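AbiEi antitoxin C-terminal domain-containing protein (Mycobacterium tuberculosis, PDB 1ZEL) is of unknown function but probably binds DNA through a winged-helix region and is related to AbiEi-type antitoxins. Local coordinates at residues L113-R118 and V211-D216; L187-I190 and A195-G198. One frame throughout, in Å; residues are numbered along the deposited sequence.

Contact 1 of 2, residues L113-R118 and V211-D216; sequences LGYLDR and VADCSD. With NA (sodium ion), chain C; FMT (formic acid), chain J.
Tyr115 reaches Asp213 with its phenol oxygen: OH donates a hydrogen bond to OD2 of Asp213, refined at 2.4 Å, a length so short that its exact value is doubtful. OD2 sits at the edge of the Tyr115 ring, near its plane, while ring and carboxylate planes are turned 37° from each other. Both side chains leave the backbone with CG anti to the carbonyl carbon (chi1 -49° for Tyr115, -60° for Asp213), which turns ring and carboxylate toward each other. Leu113 O lies 3.8 Å above one face of the Tyr115 ring, toward its rim. The carboxylate does double duty, since Asp213 also chelates the sodium ion, OD1 at 2.3 Å and OD2 at 2.5 Å. OD2 is thus shared by cation and phenol, and the tyrosine, as a second-shell residue, probably helps position the carboxylate, which the sodium ion already grips through both oxygens. Just before Tyr115, Gly114, with positive phi, closes helix 106-113 in a Schellman motif. Ser215 is the N-cap of helix 216-223. Asp209, through its carbonyl O, and Arg167 complete a sodium site built at the C-terminal end of helix 207-212.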
loop_
_atom_site.group_PDB
_atom_site.type_symbol
_atom_site.label_atom_id
_atom_site.label_comp_id
_atom_site.label_asym_id
_atom_site.label_seq_id
_atom_site.Cartn_x
_atom_site.Cartn_y
_atom_site.Cartn_z
ATOM N N LEU A 113 3.821 -3.048 8.834
ATOM C CA LEU A 113 4.172 -4.327 9.451
ATOM C C LEU A 113 5.453 -4.175 10.271
ATOM O O LEU A 113 5.758 -5.016 11.135
ATOM C CB LEU A 113 4.375 -5.415 8.385
ATOM C CG LEU A 113 3.147 -6.021 7.694
ATOM C CD1 LEU A 113 3.550 -6.989 6.555
ATOM C CD2 LEU A 113 2.229 -6.703 8.722
ATOM N N GLY A 114 6.184 -3.095 10.016
ATOM C CA GLY A 114 7.325 -2.730 10.879
ATOM C C GLY A 114 8.700 -3.099 10.367
ATOM O O GLY A 114 9.674 -3.059 11.128
ATOM N N TYR A 115 8.805 -3.371 9.063
ATOM C CA TYR A 115 10.072 -3.842 8.495
ATOM C C TYR A 115 10.926 -2.742 7.865
ATOM O O TYR A 115 11.953 -3.046 7.250
ATOM C CB TYR A 115 9.828 -4.994 7.501
ATOM C CG TYR A 115 8.927 -6.082 8.049
ATOM C CD1 TYR A 115 7.828 -6.553 7.324
ATOM C CD2 TYR A 115 9.135 -6.593 9.305
ATOM C CE1 TYR A 115 7.000 -7.527 7.851
ATOM C CE2 TYR A 115 8.296 -7.575 9.840
ATOM C CZ TYR A 115 7.242 -8.028 9.111
ATOM O OH TYR A 115 6.404 -8.978 9.631
ATOM N N LEU A 116 10.546 -1.476 8.028
ATOM C CA LEU A 116 11.293 -0.399 7.389
ATOM C C LEU A 116 11.732 0.648 8.380
ATOM O O LEU A 116 10.955 1.077 9.241
ATOM C CB LEU A 116 10.486 0.272 6.252
ATOM C CG LEU A 116 10.064 -0.520 5.013
ATOM C CD1 LEU A 116 9.281 0.343 4.062
ATOM C CD2 LEU A 116 11.265 -1.099 4.276
ATOM N N ASP A 117 12.980 1.075 8.238
ATOM C CA ASP A 117 13.549 2.156 9.040
ATOM C C ASP A 117 12.828 3.490 8.852
ATOM O O ASP A 117 12.633 4.236 9.809
ATOM C CB ASP A 117 15.025 2.306 8.680
ATOM C CG ASP A 117 15.846 1.088 9.089
ATOM O OD1 ASP A 117 15.573 0.559 10.196
ATOM O OD2 ASP A 117 16.746 0.669 8.315
ATOM N N ARG A 118 12.427 3.780 7.618
ATOM C CA ARG A 118 11.926 5.104 7.256
ATOM C C ARG A 118 10.575 4.983 6.608
ATOM O O ARG A 118 10.350 4.075 5.810
ATOM C CB ARG A 118 12.867 5.799 6.254
ATOM C CG ARG A 118 14.339 5.959 6.672
ATOM C CD ARG A 118 14.490 6.473 8.094
ATOM N NE ARG A 118 13.987 7.832 8.274
ATOM C CZ ARG A 118 13.392 8.259 9.382
ATOM N NH1 ARG A 118 13.218 7.425 10.391
ATOM N NH2 ARG A 118 12.973 9.515 9.484
ATOM N N VAL A 211 10.854 -12.663 8.275
ATOM C CA VAL A 211 10.854 -14.110 8.103
ATOM C C VAL A 211 10.256 -14.812 9.322
ATOM O O VAL A 211 9.501 -15.767 9.174
ATOM C CB VAL A 211 12.295 -14.600 7.804
ATOM C CG1 VAL A 211 12.418 -16.109 8.004
ATOM C CG2 VAL A 211 12.686 -14.216 6.379
ATOM N N ALA A 212 10.591 -14.339 10.519
ATOM C CA ALA A 212 9.965 -14.834 11.745
ATOM C C ALA A 212 8.427 -14.689 11.771
ATOM O O ALA A 212 7.753 -15.411 12.508
ATOM C CB ALA A 212 10.584 -14.148 12.976
ATOM N N ASP A 213 7.880 -13.785 10.969
ATOM C CA ASP A 213 6.426 -13.529 10.948
ATOM C C ASP A 213 5.674 -14.281 9.871
ATOM O O ASP A 213 4.462 -14.100 9.761
ATOM C CB ASP A 213 6.115 -12.028 10.774
ATOM C CG ASP A 213 6.685 -11.187 11.902
ATOM O OD1 ASP A 213 6.976 -11.751 12.968
ATOM O OD2 ASP A 213 6.892 -9.969 11.732
ATOM N N CYS A 214 6.382 -15.079 9.067
ATOM C CA CYS A 214 5.764 -15.775 7.935
ATOM C C CYS A 214 5.527 -17.215 8.310
ATOM O O CYS A 214 6.408 -17.888 8.835
ATOM C CB CYS A 214 6.667 -15.755 6.700
ATOM S SG CYS A 214 6.879 -14.128 6.010
ATOM N N SER A 215 4.322 -17.675 8.020
ATOM C CA SER A 215 4.002 -19.088 8.093
ATOM C C SER A 215 4.391 -19.709 6.749
ATOM O O SER A 215 4.023 -19.206 5.671
ATOM C CB SER A 215 2.502 -19.230 8.365
ATOM O OG SER A 215 2.011 -20.401 7.774
ATOM N N ASP A 216 5.140 -20.803 6.793
ATOM C CA ASP A 216 5.578 -21.440 5.551
ATOM C C ASP A 216 4.425 -22.050 4.738
ATOM O O ASP A 216 4.505 -22.115 3.518
ATOM C CB ASP A 216 6.699 -22.439 5.816
ATOM C CG ASP A 216 7.950 -21.771 6.417
ATOM O OD1 ASP A 216 8.110 -20.523 6.367
ATOM O OD2 ASP A 216 8.778 -22.490 6.967
HETATM NA NA NA C . 8.716 -10.355 13.336
HETATM C C FMT J . -1.511 -20.323 8.323
HETATM O O1 FMT J . -2.120 -20.324 7.250
HETATM O O2 FMT J . -0.468 -20.946 8.529
#

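Contact 2 of 2, residues L187-I190 and A195-G198; sequences LVQI and ASFG
Gln189 and Ile190 meet Ser196 and Phe197 where the C-terminal end of helix 183-192 faces the 3-10 turn and loop that lead to helix 200-203. Earlier on the helix, Leu187 and Val188 turn to helix 216-223, and Leu187 also packs on helix 228-240. Gln189 then stretches out, its CG anti to the backbone N (chi1 179°) and the chain extended beyond, which carries the terminal amide to the serine. Gln189 NE2 gives an almost straight hydrogen bond to Ser196 OG, 3.1 Å long with an angle of 172° at the hydrogen, and OG lies close to the amide plane. Gln189 NE2 also donates to a water at 2.8 Å, and this water passes a hydrogen bond on to Ser196 O. OE1 accepts from Gly106 N, so bonds at both ends of the buried amide fix its rotation and orientation. Ser196 OG, while it receives the amide N-H, is also hydrogen-bonded to the carbonyl Arg193 O. Ile190 comes next and runs alongside the Phe197 side chain in the same direction. Phe197 makes an edge-to-face ring contact with Trp200, and Leu203 touches both Ile190 and Phe197. Ile190 CG2 settles against the base of the phenylalanine, 3.7 Å from Phe197 CD1 and 3.8 Å from Phe197 CB.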
loop_
_atom_site.group_PDB
_atom_site.type_symbol
_atom_site.label_atom_id
_atom_site.label_comp_id
_atom_site.label_asym_id
_atom_site.label_seq_id
_atom_site.Cartn_x
_atom_site.Cartn_y
_atom_site.Cartn_z
ATOM N N LEU A 187 6.362 -10.897 1.229
ATOM C CA LEU A 187 7.593 -11.595 0.904
ATOM C C LEU A 187 7.445 -12.200 -0.491
ATOM O O LEU A 187 8.370 -12.137 -1.316
ATOM C CB LEU A 187 7.895 -12.685 1.937
ATOM C CG LEU A 187 9.276 -13.344 1.885
ATOM C CD1 LEU A 187 9.723 -13.784 3.292
ATOM C CD2 LEU A 187 9.242 -14.554 0.897
ATOM N N VAL A 188 6.297 -12.811 -0.760
ATOM C CA VAL A 188 6.100 -13.410 -2.085
ATOM C C VAL A 188 6.106 -12.338 -3.180
ATOM O O VAL A 188 6.643 -12.551 -4.264
ATOM C CB VAL A 188 4.851 -14.283 -2.148
ATOM C CG1 VAL A 188 4.603 -14.742 -3.581
ATOM C CG2 VAL A 188 5.044 -15.507 -1.205
ATOM N N GLN A 189 5.548 -11.176 -2.877
ATOM C CA GLN A 189 5.528 -10.090 -3.849
ATOM C C GLN A 189 6.946 -9.706 -4.237
ATOM O O GLN A 189 7.286 -9.631 -5.416
ATOM C CB GLN A 189 4.826 -8.854 -3.279
ATOM C CG GLN A 189 4.806 -7.688 -4.284
ATOM C CD GLN A 189 4.653 -6.346 -3.625
ATOM O OE1 GLN A 189 3.979 -6.220 -2.616
ATOM N NE2 GLN A 189 5.269 -5.320 -4.206
ATOM N N ILE A 190 7.779 -9.448 -3.232
ATOM C CA ILE A 190 9.101 -8.914 -3.524
ATOM C C ILE A 190 10.056 -10.008 -4.079
ATOM O O ILE A 190 11.013 -9.696 -4.787
ATOM C CB ILE A 190 9.655 -8.201 -2.278
ATOM C CG1 ILE A 190 9.933 -9.202 -1.165
ATOM C CG2 ILE A 190 8.607 -7.197 -1.742
ATOM C CD1 ILE A 190 10.608 -8.556 0.065
ATOM N N ALA A 195 11.580 -5.809 -8.578
ATOM C CA ALA A 195 11.606 -4.436 -9.117
ATOM C C ALA A 195 10.356 -3.654 -8.694
ATOM O O ALA A 195 10.341 -2.408 -8.753
ATOM C CB ALA A 195 11.745 -4.446 -10.674
ATOM N N SER A 196 9.336 -4.383 -8.220
ATOM C CA SER A 196 8.108 -3.769 -7.756
ATOM C C SER A 196 8.284 -3.124 -6.398
ATOM O O SER A 196 7.424 -2.347 -5.965
ATOM C CB SER A 196 6.975 -4.793 -7.686
ATOM O OG SER A 196 7.155 -5.664 -6.586
ATOM N N PHE A 197 9.398 -3.429 -5.735
ATOM C CA PHE A 197 9.637 -2.924 -4.387
ATOM C C PHE A 197 10.787 -1.921 -4.401
ATOM O O PHE A 197 11.847 -2.186 -4.977
ATOM C CB PHE A 197 9.924 -4.086 -3.441
ATOM C CG PHE A 197 10.066 -3.676 -2.004
ATOM C CD1 PHE A 197 8.951 -3.565 -1.170
ATOM C CD2 PHE A 197 11.320 -3.468 -1.464
ATOM C CE1 PHE A 197 9.102 -3.212 0.189
ATOM C CE2 PHE A 197 11.482 -3.105 -0.126
ATOM C CZ PHE A 197 10.384 -2.987 0.703
ATOM N N GLY A 198 10.578 -0.763 -3.786
ATOM C CA GLY A 198 11.567 0.324 -3.863
ATOM C C GLY A 198 12.665 0.320 -2.801
ATOM O O GLY A 198 13.847 0.172 -3.121
HETATM O O HOH W 1 5.067 -2.507 -4.505
#

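Overall arrangement
Followed from the N terminus, the chain leaves helix 106-113 through 113-118, runs through strands 124-127 and 142-145 and several helices, and reaches 211-216, where contact 1 closes a loop of 92 residues. Contact 2 lies within that loop: 187-190 and 195-198 close a loop with four residues between, two of them the last of helix 183-192. Nothing crosses; the small closure sits inside the large one, their centres about 13 Å apart. They also touch directly, Cys214 SG lying 3.9 Å from Leu187 CD1 and Leu116 CD2 lying 4.1 Å from Phe197 CZ. Helix 183-192 and the loop after it thus pack against both segments of contact 1, all in the AbiEi antitoxin C-terminal region.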